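Local coordinates for sugar ABC transporter (Sugar-binding protein) (Bacillus halodurans, PDB 4YO7) that binds myo-inositol between its two lobes and, as a solute-binding protein, probably presents it to an ABC transporter for uptake, at residues 151-156 with 259-264; 172-177 with 216-221; 189-194 with 203-208. All blocks are in the same frame, centred on the assembly; numbering follows the deposited sequence.

How the interactions relate
All three contacts lie in the lobe built on the parallel sheet of strands 169-175, 200-207, 231-234 and 257-259. Interaction 1 reaches the bound myo-inositol directly through Asp262, whereas the Met174 side chain of interaction 2 stays about 12 Å from it. Interactions 2 and 3 have centres about 11 Å apart and use neighbouring strands of that sheet, joined by a probable hydrogen bond from Asp175 N to Gly206 O of 2.8 Å. Interaction 3 also touches interaction 1, about 13 Å away centre to centre, because helices 150-164 and 181-195 pack together, Ile151 CG1 lying 3.7 Å from Gly189 CA. Interactions 1 and 2 do not touch; their nearest atoms are about 7 Å apart.

Interaction 1: residues 151-156 with 259-264; sequences IQSGLL and AGIDAT. With INS (1,2,3,4,5,6-hexahydroxy-cyclohexane), chain F.
Just behind the myo-inositol pocket, in the loop after strand 257-259, Ile261 packs against Ser153 near the start of helix 150-164, while the next residue, Asp262, holds the ligand. The contact is small and made without a hydrogen bond. Ile261 CD1 comes within 3.5 Å of Ser153 OG and 3.9 Å of Ser153 CB, and the second branch, CG2, lies 4.0 Å from the same CB, so both arms of the isoleucine rest on the serine side chain. With CG1 beside the backbone N (chi1 -69°) and CD1 extended beyond it, the longer arm reaches the helix backbone, 4.1 Å from Gly154 N. The serine hydroxyl makes its main bond back within the helix, to Ser150 O, and a weak one to Arg186 NE; its meeting with the isoleucine is therefore van der Waals contact.

Asp262 points its carboxylate into the pocket and takes two ligand hydroxyls, one on each oxygen: INS O3 donates to OD1 and INS O4 to OD2, both at 2.6 Å. Gln282 adds a weak hydrogen bond to OD2, and Arg186, which bonds the inositol through NH1, lies in a long, weak ion pair with that oxygen. The positive phi of Asp262, 138°, marks a sharp change of chain direction before Thr264 caps helix 265-272 through Ala267 N. A ligand-gripping loop between the carboxyl end of a parallel strand and the following helix is characteristic of the alpha/beta lobes of periplasmic sugar-binding proteins.

Interaction 2: residues 172-177 with 216-221; sequences AIMDGE and MRLMEN
Met174 reaches from the parallel sheet to Leu218 and Met219 on helix 212-224, joining strand 169-175 to a helix on one face of this Rossmann-like alpha/beta lobe. Both methionines are modelled as selenomethionine. Met174 and Leu218 meet tip to tip: Met174 CG is 4.1 Å from Leu218 CD2, and the terminal CE passes 4.1 Å from Leu218 CG. The same methyl goes on to the helix backbone, 3.8 Å from Met219 N and 3.9 Å from Met219 CB, and the two methionine side chains cross at about a right angle. Met174 spans the gap because its chain is extended beyond CG (chi2 -171°), whereas Met219 is bent beyond its own CG. The side-chain contacts are apolar, and no hydrogen bond joins the segments.

Further out, Met239 and Ala243 of helix 237-249 and Trp222 also touch Met174, while Met219 lies on Ala243, Ala246 and Ile229; the two methionines thus help fill the junction between both helices and the sheet. Backbone hydrogen bonding with Val233 of the next strand holds Met174 in the sheet. Ile173, whose side chain leaves the strand away from this helix, packs on helix 181-195 on the other face. Leu218 also rests against the edge strand 200-207, its CD2 lying 3.7 Å from Gly206 O.

Interaction 3: residues 189-194 with 203-208; sequences GNKQII and VLQGTA. With NA (sodium ion), chain G.
A beta-alpha-beta crossover, strand 169-175 through helix 181-195 to strand 200-207, is bridged at the surface by Lys191 of the helix and Gln205 of the edge strand. Lys191 NZ donates to Gln205 OE1 over 2.7 Å. NZ approaches from the side of the C=O bond, at a C=O...NZ angle of 129°, tilted 18° from the carbonyl plane. Both chains are extended beyond CG, and this length spans the 11.0 Å between the CA atoms of Lys191 and Gln205; the two side chains cross at about a right angle. A water closes the bridge, accepting from Lys191 NZ at 3.2 Å and from Gln205 NE2.

Asp175 OD2, on the neighbouring strand, takes another bond from this NE2 and so fixes which way the amide faces. Were the lysine cut back to an alanine here, Gln205 OE1 would probably lose its helix partner and the bridging water one of its two donors in this contact.

Three residues on from the lysine, Ile194 O binds a sodium ion at 2.5 Å, together with the carbonyls of His197 and Leu200 and three waters. The amide sits between the two charged groups, Lys191 and Asp175, its oxygen turned to the ammonium and its NH2 to the carboxylate, so its dipole is probably aligned favourably with both.

Interaction 1: residues 151-156 with 259-264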
ATOM      1  N   ILE A 151      -3.627  -9.771  -0.499  1.00  8.08           N
ATOM      2  CA  ILE A 151      -3.182 -11.080  -0.969  1.00  9.05           C
ATOM      3  C   ILE A 151      -3.349 -11.194  -2.487  1.00 11.64           C
ATOM      4  O   ILE A 151      -2.549 -11.887  -3.128  1.00  9.59           O
ATOM      5  CB  ILE A 151      -3.915 -12.233  -0.271  1.00  8.83           C
ATOM      6  CG1 ILE A 151      -3.213 -13.555  -0.580  1.00 11.58           C
ATOM      7  CG2 ILE A 151      -5.370 -12.250  -0.643  1.00 12.73           C
ATOM      8  CD1 ILE A 151      -3.638 -14.702   0.262  1.00 17.82           C
ATOM      9  N   GLN A 152      -4.347 -10.494  -3.047  1.00 10.89           N
ATOM     10  CA  GLN A 152      -4.601 -10.484  -4.497  1.00 13.08           C
ATOM     11  C   GLN A 152      -3.368  -9.928  -5.230  1.00 10.21           C
ATOM     12  O   GLN A 152      -2.964 -10.458  -6.280  1.00 10.98           O
ATOM     13  CB  GLN A 152      -5.876  -9.660  -4.840  1.00 17.25           C
ATOM     14  CG  GLN A 152      -6.083  -9.317  -6.350  1.00 37.15           C
ATOM     15  CD  GLN A 152      -7.369  -8.482  -6.685  1.00 49.01           C
ATOM     16  OE1 GLN A 152      -7.515  -7.299  -6.317  1.00 20.47           O
ATOM     17  NE2 GLN A 152      -8.277  -9.105  -7.434  1.00 60.82           N
ATOM     18  N   SER A 153      -2.754  -8.877  -4.693  1.00 11.13           N
ATOM     19  CA  SER A 153      -1.570  -8.333  -5.362  1.00  9.70           C
ATOM     20  C   SER A 153      -0.371  -9.300  -5.311  1.00 12.00           C
ATOM     21  O   SER A 153       0.380  -9.408  -6.297  1.00 11.96           O
ATOM     22  CB  SER A 153      -1.186  -6.959  -4.797  1.00  8.35           C
ATOM     23  OG  SER A 153      -0.708  -6.948  -3.474  1.00  9.41           O
ATOM     24  N   GLY A 154      -0.198 -10.022  -4.200  1.00 10.46           N
ATOM     25  CA  GLY A 154       0.880 -10.997  -4.111  1.00 10.10           C
ATOM     26  C   GLY A 154       0.637 -12.186  -5.030  1.00 11.71           C
ATOM     27  O   GLY A 154       1.570 -12.699  -5.662  1.00 10.16           O
ATOM     28  N   LEU A 155      -0.628 -12.598  -5.158  1.00  9.97           N
ATOM     29  CA  LEU A 155      -0.991 -13.680  -6.078  1.00 10.61           C
ATOM     30  C   LEU A 155      -0.770 -13.265  -7.539  1.00 10.92           C
ATOM     31  O   LEU A 155      -0.187 -14.018  -8.321  1.00 11.69           O
ATOM     32  CB  LEU A 155      -2.437 -14.103  -5.863  1.00 12.13           C
ATOM     33  CG  LEU A 155      -2.785 -14.817  -4.559  1.00 13.21           C
ATOM     34  CD1 LEU A 155      -4.283 -14.815  -4.347  1.00 13.96           C
ATOM     35  CD2 LEU A 155      -2.287 -16.243  -4.576  1.00 13.08           C
ATOM     36  N   LEU A 156      -1.195 -12.062  -7.899  1.00 12.87           N
ATOM     37  CA  LEU A 156      -1.059 -11.586  -9.284  1.00 11.21           C
ATOM     38  C   LEU A 156       0.402 -11.460  -9.658  1.00 13.73           C
ATOM     39  O   LEU A 156       0.813 -11.889 -10.733  1.00 13.17           O
ATOM     40  CB  LEU A 156      -1.762 -10.242  -9.469  1.00 12.17           C
ATOM     41  CG  LEU A 156      -3.289 -10.243  -9.517  1.00 15.12           C
ATOM     42  CD1 LEU A 156      -3.803  -8.800  -9.413  1.00 14.80           C
ATOM     43  CD2 LEU A 156      -3.841 -10.919 -10.793  1.00 19.41           C
ATOM     44  N   ALA A 259      10.352  -7.935  -9.525  1.00 12.15           N
ATOM     45  CA  ALA A 259       8.928  -7.635  -9.402  1.00 11.48           C
ATOM     46  C   ALA A 259       8.647  -6.735  -8.205  1.00 10.13           C
ATOM     47  O   ALA A 259       9.239  -6.898  -7.131  1.00 11.31           O
ATOM     48  CB  ALA A 259       8.141  -8.930  -9.301  1.00 11.61           C
ATOM     49  N   GLY A 260       7.692  -5.813  -8.396  1.00 10.92           N
ATOM     50  CA  GLY A 260       7.188  -4.954  -7.333  1.00 11.18           C
ATOM     51  C   GLY A 260       5.670  -4.915  -7.306  1.00 12.10           C
ATOM     52  O   GLY A 260       5.011  -5.661  -8.043  1.00 14.58           O
ATOM     53  N   ILE A 261       5.131  -4.061  -6.435  1.00 11.47           N
ATOM     54  CA  ILE A 261       3.693  -3.791  -6.328  1.00  8.78           C
ATOM     55  C   ILE A 261       3.526  -2.306  -6.080  1.00 10.98           C
ATOM     56  O   ILE A 261       4.280  -1.743  -5.293  1.00 11.64           O
ATOM     57  CB  ILE A 261       3.016  -4.620  -5.172  1.00  7.92           C
ATOM     58  CG1 ILE A 261       3.013  -6.115  -5.550  1.00 10.89           C
ATOM     59  CG2 ILE A 261       1.586  -4.130  -4.866  1.00  9.81           C
ATOM     60  CD1 ILE A 261       2.661  -7.064  -4.426  1.00 11.11           C
ATOM     61  N   ASP A 262       2.557  -1.732  -6.802  1.00  9.65           N
ATOM     62  CA  ASP A 262       1.989  -0.377  -6.667  1.00  9.74           C
ATOM     63  C   ASP A 262       1.779   0.241  -8.055  1.00 12.08           C
ATOM     64  O   ASP A 262       0.811   0.945  -8.276  1.00 12.31           O
ATOM     65  CB  ASP A 262       2.854   0.588  -5.848  1.00 10.52           C
ATOM     66  CG  ASP A 262       2.741   0.388  -4.329  1.00 11.51           C
ATOM     67  OD1 ASP A 262       3.671   0.846  -3.637  1.00 10.77           O
ATOM     68  OD2 ASP A 262       1.756  -0.218  -3.833  1.00 10.93           O
ATOM     69  N   ALA A 263       2.724  -0.002  -8.965  1.00 12.05           N
ATOM     70  CA  ALA A 263       2.768   0.644 -10.282  1.00 17.34           C
ATOM     71  C   ALA A 263       2.833   2.164 -10.133  1.00 14.27           C
ATOM     72  O   ALA A 263       2.098   2.911 -10.796  1.00 16.67           O
ATOM     73  CB  ALA A 263       1.576   0.242 -11.145  1.00 15.92           C
ATOM     74  N   THR A 264       3.730   2.619  -9.269  1.00 14.42           N
ATOM     75  CA  THR A 264       3.998   4.049  -9.164  1.00 14.45           C
ATOM     76  C   THR A 264       4.627   4.563 -10.458  1.00 14.24           C
ATOM     77  O   THR A 264       5.142   3.792 -11.269  1.00 15.82           O
ATOM     78  CB  THR A 264       4.963   4.387  -8.027  1.00 16.00           C
ATOM     79  OG1 THR A 264       6.198   3.703  -8.255  1.00 16.59           O
ATOM     80  CG2 THR A 264       4.389   4.004  -6.673  1.00 16.05           C
TER
HETATM   81  C1  INS F 405       2.505   1.583   2.158  1.00  7.14           C
HETATM   82  C2  INS F 405       3.407   1.899   0.969  1.00  7.73           C
HETATM   83  C3  INS F 405       3.359   0.726  -0.010  1.00  7.59           C
HETATM   84  C4  INS F 405       1.930   0.469  -0.504  1.00  7.38           C
HETATM   85  C5  INS F 405       1.017   0.199   0.711  1.00  6.72           C
HETATM   86  C6  INS F 405       1.078   1.369   1.683  1.00  7.07           C
HETATM   87  O1  INS F 405       2.504   2.687   3.104  1.00  8.46           O
HETATM   88  O2  INS F 405       2.899   3.073   0.338  1.00  9.50           O
HETATM   89  O3  INS F 405       4.237   1.076  -1.120  1.00  9.03           O
HETATM   90  O4  INS F 405       1.906  -0.703  -1.331  1.00  7.59           O
HETATM   91  O5  INS F 405      -0.336   0.079   0.237  1.00  6.97           O
HETATM   92  O6  INS F 405       0.245   1.025   2.857  1.00  7.20           O

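Interaction 2: residues 172-177 with 216-221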
ATOM      1  N   ALA A 172      13.838 -14.821  -4.160  1.00 10.76           N
ATOM      2  CA  ALA A 172      14.164 -14.001  -2.996  1.00  9.46           C
ATOM      3  C   ALA A 172      13.008 -13.028  -2.782  1.00 12.57           C
ATOM      4  O   ALA A 172      12.668 -12.266  -3.687  1.00 11.15           O
ATOM      5  CB  ALA A 172      15.474 -13.249  -3.222  1.00 10.52           C
ATOM      6  N   ILE A 173      12.377 -13.099  -1.611  1.00  9.59           N
ATOM      7  CA  ILE A 173      11.233 -12.255  -1.287  1.00 10.15           C
ATOM      8  C   ILE A 173      11.650 -11.119  -0.370  1.00  8.06           C
ATOM      9  O   ILE A 173      12.234 -11.367   0.691  1.00  9.79           O
ATOM     10  CB  ILE A 173      10.100 -13.063  -0.598  1.00  8.53           C
ATOM     11  CG1 ILE A 173       9.502 -14.074  -1.583  1.00 12.59           C
ATOM     12  CG2 ILE A 173       8.993 -12.133  -0.090  1.00 10.97           C
ATOM     13  CD1 ILE A 173       8.465 -14.994  -0.969  1.00 12.71           C
HETATM   14  N   MSE A 174      11.359  -9.884  -0.782  1.00  7.84           N
HETATM   15  CA  MSE A 174      11.543  -8.707   0.075  1.00  7.64           C
HETATM   16  C   MSE A 174      10.235  -8.355   0.757  1.00  8.03           C
HETATM   17  O   MSE A 174       9.303  -7.839   0.141  1.00  9.11           O
HETATM   18  CB  MSE A 174      12.064  -7.497  -0.711  1.00 10.50           C
HETATM   19  CG  MSE A 174      13.404  -7.750  -1.309  1.00 12.16           C
HETATM   20 SE   MSE A 174      14.110  -6.071  -2.051  1.00 20.76          SE
HETATM   21  CE  MSE A 174      15.974  -6.612  -2.149  1.00 10.78           C
ATOM     22  N   ASP A 175      10.184  -8.667   2.044  1.00  7.95           N
ATOM     23  CA  ASP A 175       9.102  -8.222   2.919  1.00  8.12           C
ATOM     24  C   ASP A 175       9.125  -6.722   3.104  1.00  7.68           C
ATOM     25  O   ASP A 175      10.195  -6.084   3.229  1.00  8.57           O
ATOM     26  CB  ASP A 175       9.179  -8.870   4.323  1.00  6.60           C
ATOM     27  CG  ASP A 175       8.598 -10.266   4.395  1.00  9.74           C
ATOM     28  OD1 ASP A 175       7.500 -10.547   3.833  1.00 14.40           O
ATOM     29  OD2 ASP A 175       9.232 -11.099   5.095  1.00 16.41           O
ATOM     30  N   GLY A 176       7.937  -6.143   3.137  1.00  7.20           N
ATOM     31  CA  GLY A 176       7.787  -4.764   3.537  1.00  7.35           C
ATOM     32  C   GLY A 176       7.858  -4.602   5.055  1.00  8.56           C
ATOM     33  O   GLY A 176       8.499  -5.413   5.766  1.00  8.22           O
ATOM     34  N   GLU A 177       7.236  -3.541   5.550  1.00  8.61           N
ATOM     35  CA  GLU A 177       7.270  -3.241   6.978  1.00 10.57           C
ATOM     36  C   GLU A 177       6.587  -4.359   7.768  1.00  9.79           C
ATOM     37  O   GLU A 177       5.401  -4.686   7.579  1.00  9.11           O
ATOM     38  CB  GLU A 177       6.628  -1.871   7.264  1.00  9.52           C
ATOM     39  CG  GLU A 177       7.470  -0.753   6.683  1.00 10.10           C
ATOM     40  CD  GLU A 177       6.863   0.630   6.795  1.00 16.07           C
ATOM     41  OE1 GLU A 177       6.261   0.961   7.834  1.00 14.09           O
ATOM     42  OE2 GLU A 177       7.049   1.405   5.838  1.00 15.89           O
HETATM   43  N   MSE A 216      18.095  -1.561  -1.613  1.00 10.95           N
HETATM   44  CA  MSE A 216      19.419  -1.622  -2.234  1.00 11.71           C
HETATM   45  C   MSE A 216      20.407  -2.358  -1.317  1.00 14.12           C
HETATM   46  O   MSE A 216      21.176  -3.200  -1.786  1.00 13.67           O
HETATM   47  CB  MSE A 216      19.940  -0.232  -2.566  1.00 12.44           C
HETATM   48  CG  MSE A 216      21.249  -0.293  -3.287  1.00 13.77           C
HETATM   49 SE   MSE A 216      21.765   1.538  -3.741  1.00 37.14          SE
HETATM   50  CE  MSE A 216      22.404   2.055  -1.961  1.00 45.38           C
ATOM     51  N   ARG A 217      20.361  -2.054  -0.017  1.00 11.41           N
ATOM     52  CA  ARG A 217      21.299  -2.626   0.938  1.00 11.51           C
ATOM     53  C   ARG A 217      21.037  -4.103   1.083  1.00 11.05           C
ATOM     54  O   ARG A 217      21.960  -4.899   1.053  1.00 13.63           O
ATOM     55  CB  ARG A 217      21.217  -1.930   2.303  1.00 15.82           C
ATOM     56  CG  ARG A 217      22.177  -2.513   3.336  1.00 26.62           C
ATOM     57  CD  ARG A 217      22.267  -1.653   4.596  1.00 63.07           C
ATOM     58  NE  ARG A 217      21.026  -1.690   5.372  1.00 66.31           N
ATOM     59  CZ  ARG A 217      20.777  -2.531   6.376  1.00 59.51           C
ATOM     60  NH1 ARG A 217      21.688  -3.417   6.768  1.00 55.37           N
ATOM     61  NH2 ARG A 217      19.610  -2.478   7.001  1.00 57.22           N
ATOM     62  N   LEU A 218      19.767  -4.483   1.181  1.00 11.35           N
ATOM     63  CA  LEU A 218      19.418  -5.872   1.311  1.00  9.98           C
ATOM     64  C   LEU A 218      19.874  -6.647   0.083  1.00 10.38           C
ATOM     65  O   LEU A 218      20.476  -7.713   0.200  1.00 11.14           O
ATOM     66  CB  LEU A 218      17.912  -6.029   1.533  1.00 11.36           C
ATOM     67  CG  LEU A 218      17.368  -7.449   1.654  1.00  9.71           C
ATOM     68  CD1 LEU A 218      18.155  -8.244   2.713  1.00 11.67           C
ATOM     69  CD2 LEU A 218      15.855  -7.417   1.953  1.00 10.66           C
HETATM   70  N   MSE A 219      19.582  -6.125  -1.109  1.00 11.54           N
HETATM   71  CA  MSE A 219      20.021  -6.790  -2.335  1.00 11.11           C
HETATM   72  C   MSE A 219      21.545  -6.964  -2.362  1.00 11.83           C
HETATM   73  O   MSE A 219      22.046  -8.016  -2.767  1.00 13.68           O
HETATM   74  CB  MSE A 219      19.587  -6.017  -3.561  1.00 11.41           C
HETATM   75  CG  MSE A 219      19.836  -6.719  -4.865  1.00 13.58           C
HETATM   76 SE   MSE A 219      18.594  -8.176  -5.121  1.00 23.23          SE
HETATM   77  CE  MSE A 219      19.842  -9.628  -5.072  1.00 14.33           C
ATOM     78  N   GLU A 220      22.274  -5.928  -1.952  1.00 12.20           N
ATOM     79  CA  GLU A 220      23.727  -5.989  -1.884  1.00 13.77           C
ATOM     80  C   GLU A 220      24.181  -7.149  -1.001  1.00 15.16           C
ATOM     81  O   GLU A 220      25.092  -7.905  -1.378  1.00 16.83           O
ATOM     82  CB  GLU A 220      24.297  -4.674  -1.352  1.00 19.25           C
ATOM     83  CG  GLU A 220      24.333  -3.539  -2.374  1.00 28.46           C
ATOM     84  CD  GLU A 220      24.702  -2.178  -1.769  1.00 34.72           C
ATOM     85  OE1 GLU A 220      24.908  -2.081  -0.540  1.00 36.21           O
ATOM     86  OE2 GLU A 220      24.788  -1.199  -2.531  1.00 36.92           O
ATOM     87  N   ASN A 221      23.567  -7.277   0.172  1.00 13.05           N
ATOM     88  CA  ASN A 221      23.915  -8.338   1.106  1.00 13.66           C
ATOM     89  C   ASN A 221      23.579  -9.706   0.527  1.00 14.36           C
ATOM     90  O   ASN A 221      24.349 -10.661   0.652  1.00 15.60           O
ATOM     91  CB  ASN A 221      23.211  -8.105   2.446  1.00 11.97           C
ATOM     92  CG  ASN A 221      23.777  -6.902   3.185  1.00 13.39           C
ATOM     93  OD1 ASN A 221      24.872  -6.437   2.868  1.00 16.76           O
ATOM     94  ND2 ASN A 221      23.060  -6.409   4.175  1.00 14.04           N
TER

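Interaction 3: residues 189-194 with 203-208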
ATOM      1  N   GLY A 189       0.520 -14.382  -0.444  1.00 10.91           N
ATOM      2  CA  GLY A 189       0.080 -14.615  -1.810  1.00 10.98           C
ATOM      3  C   GLY A 189       1.238 -15.129  -2.651  1.00 10.92           C
ATOM      4  O   GLY A 189       1.073 -16.054  -3.443  1.00 11.62           O
ATOM      5  N   ASN A 190       2.409 -14.518  -2.489  1.00  9.86           N
ATOM      6  CA  ASN A 190       3.595 -15.019  -3.186  1.00  9.51           C
ATOM      7  C   ASN A 190       3.806 -16.502  -2.871  1.00 12.01           C
ATOM      8  O   ASN A 190       4.000 -17.335  -3.762  1.00 11.17           O
ATOM      9  CB  ASN A 190       4.867 -14.289  -2.785  1.00 10.96           C
ATOM     10  CG  ASN A 190       4.928 -12.847  -3.255  1.00 12.77           C
ATOM     11  OD1 ASN A 190       4.207 -12.397  -4.165  1.00 15.00           O
ATOM     12  ND2 ASN A 190       5.841 -12.120  -2.661  1.00  8.62           N
ATOM     13  N   LYS A 191       3.802 -16.824  -1.575  1.00 10.98           N
ATOM     14  CA  LYS A 191       4.082 -18.194  -1.164  1.00  9.14           C
ATOM     15  C   LYS A 191       3.018 -19.192  -1.608  1.00 13.22           C
ATOM     16  O   LYS A 191       3.329 -20.368  -1.821  1.00 14.28           O
ATOM     17  CB  LYS A 191       4.279 -18.262   0.347  1.00 14.06           C
ATOM     18  CG  LYS A 191       5.568 -17.563   0.758  1.00 15.96           C
ATOM     19  CD  LYS A 191       5.929 -17.780   2.217  1.00 17.01           C
ATOM     20  CE  LYS A 191       7.274 -17.144   2.556  1.00 22.34           C
ATOM     21  NZ  LYS A 191       7.736 -17.496   3.936  1.00 20.32           N
ATOM     22  N   GLN A 192       1.774 -18.752  -1.754  1.00 12.12           N
ATOM     23  CA  GLN A 192       0.727 -19.663  -2.215  1.00 11.10           C
ATOM     24  C   GLN A 192       0.995 -20.081  -3.654  1.00 16.91           C
ATOM     25  O   GLN A 192       0.742 -21.243  -4.017  1.00 17.21           O
ATOM     26  CB  GLN A 192      -0.650 -19.026  -2.074  1.00 14.14           C
ATOM     27  CG  GLN A 192      -1.163 -19.085  -0.620  1.00 15.27           C
ATOM     28  CD  GLN A 192      -2.559 -18.514  -0.444  1.00 27.56           C
ATOM     29  OE1 GLN A 192      -3.264 -18.252  -1.418  1.00 25.70           O
ATOM     30  NE2 GLN A 192      -2.974 -18.340   0.812  1.00 26.26           N
ATOM     31  N   ILE A 193       1.533 -19.166  -4.463  1.00 13.93           N
ATOM     32  CA  ILE A 193       1.869 -19.499  -5.847  1.00 13.98           C
ATOM     33  C   ILE A 193       3.115 -20.374  -5.851  1.00 11.35           C
ATOM     34  O   ILE A 193       3.226 -21.345  -6.611  1.00 16.35           O
ATOM     35  CB  ILE A 193       2.120 -18.245  -6.729  1.00 14.47           C
ATOM     36  CG1 ILE A 193       0.873 -17.352  -6.824  1.00 15.00           C
ATOM     37  CG2 ILE A 193       2.627 -18.655  -8.128  1.00 18.54           C
ATOM     38  CD1 ILE A 193      -0.391 -18.034  -7.346  1.00 17.46           C
ATOM     39  N   ILE A 194       4.076 -20.034  -5.009  1.00 11.50           N
ATOM     40  CA  ILE A 194       5.330 -20.759  -4.992  1.00 11.40           C
ATOM     41  C   ILE A 194       5.073 -22.211  -4.586  1.00 17.15           C
ATOM     42  O   ILE A 194       5.708 -23.124  -5.106  1.00 16.24           O
ATOM     43  CB  ILE A 194       6.350 -20.064  -4.053  1.00 16.39           C
ATOM     44  CG1 ILE A 194       6.852 -18.779  -4.719  1.00 12.86           C
ATOM     45  CG2 ILE A 194       7.522 -21.004  -3.731  1.00 14.21           C
ATOM     46  CD1 ILE A 194       7.556 -17.776  -3.781  1.00 10.87           C
ATOM     47  N   VAL A 203      14.434 -19.025  -1.464  1.00 12.50           N
ATOM     48  CA  VAL A 203      15.786 -19.242  -0.956  1.00 10.46           C
ATOM     49  C   VAL A 203      16.255 -18.128  -0.015  1.00 12.19           C
ATOM     50  O   VAL A 203      17.168 -18.344   0.776  1.00 13.86           O
ATOM     51  CB  VAL A 203      16.831 -19.387  -2.098  1.00 14.24           C
ATOM     52  CG1 VAL A 203      16.516 -20.628  -2.936  1.00 16.44           C
ATOM     53  CG2 VAL A 203      16.903 -18.136  -2.976  1.00 15.87           C
ATOM     54  N   LEU A 204      15.622 -16.960  -0.100  1.00 11.17           N
ATOM     55  CA  LEU A 204      15.964 -15.815   0.739  1.00 12.60           C
ATOM     56  C   LEU A 204      14.678 -15.079   1.045  1.00 11.02           C
ATOM     57  O   LEU A 204      13.804 -14.963   0.181  1.00 11.52           O
ATOM     58  CB  LEU A 204      16.947 -14.876   0.047  1.00 11.12           C
ATOM     59  CG  LEU A 204      18.351 -15.417  -0.188  1.00 10.15           C
ATOM     60  CD1 LEU A 204      19.063 -14.576  -1.228  1.00 15.54           C
ATOM     61  CD2 LEU A 204      19.159 -15.474   1.095  1.00 11.33           C
ATOM     62  N   GLN A 205      14.563 -14.588   2.273  1.00 10.69           N
ATOM     63  CA  GLN A 205      13.424 -13.767   2.653  1.00 12.88           C
ATOM     64  C   GLN A 205      13.892 -12.811   3.729  1.00 14.43           C
ATOM     65  O   GLN A 205      14.389 -13.235   4.768  1.00 10.22           O
ATOM     66  CB  GLN A 205      12.264 -14.605   3.173  1.00  7.80           C
ATOM     67  CG  GLN A 205      11.045 -13.767   3.470  1.00  8.75           C
ATOM     68  CD  GLN A 205       9.875 -14.577   3.987  1.00 14.54           C
ATOM     69  OE1 GLN A 205       9.867 -15.815   3.923  1.00 16.56           O
ATOM     70  NE2 GLN A 205       8.877 -13.881   4.518  1.00 13.40           N
ATOM     71  N   GLY A 206      13.736 -11.523   3.464  1.00  8.03           N
ATOM     72  CA  GLY A 206      14.125 -10.510   4.406  1.00  7.53           C
ATOM     73  C   GLY A 206      13.320  -9.253   4.194  1.00  9.65           C
ATOM     74  O   GLY A 206      12.723  -9.083   3.142  1.00 10.06           O
ATOM     75  N   THR A 207      13.337  -8.362   5.178  1.00  8.34           N
ATOM     76  CA  THR A 207      12.580  -7.108   5.079  1.00  7.42           C
ATOM     77  C   THR A 207      13.463  -5.920   4.688  1.00 10.61           C
ATOM     78  O   THR A 207      14.580  -5.722   5.207  1.00 10.98           O
ATOM     79  CB  THR A 207      11.851  -6.797   6.386  1.00  7.65           C
ATOM     80  OG1 THR A 207      11.114  -5.576   6.266  1.00  9.36           O
ATOM     81  CG2 THR A 207      12.810  -6.677   7.538  1.00 10.54           C
ATOM     82  N   ALA A 208      12.949  -5.119   3.766  1.00  8.72           N
ATOM     83  CA  ALA A 208      13.577  -3.833   3.433  1.00  7.84           C
ATOM     84  C   ALA A 208      12.580  -2.686   3.655  1.00  7.75           C
ATOM     85  O   ALA A 208      12.727  -1.591   3.116  1.00  9.28           O
ATOM     86  CB  ALA A 208      14.145  -3.838   2.007  1.00  9.76           C
TER
HETATM   87 NA    NA G 406       7.464 -24.753  -4.597  1.00 16.83          NA
HETATM   88  O   HOH W   1       6.179 -15.259   5.667  1.00 34.73           O
HETATM   89  O   HOH W   2       9.098 -26.553  -4.062  1.00 32.14           O
HETATM   90  O   HOH W   3       5.996 -26.625  -4.324  1.00 22.00           O
HETATM   91  O   HOH W   4       7.675 -24.257  -2.304  1.00 24.20           O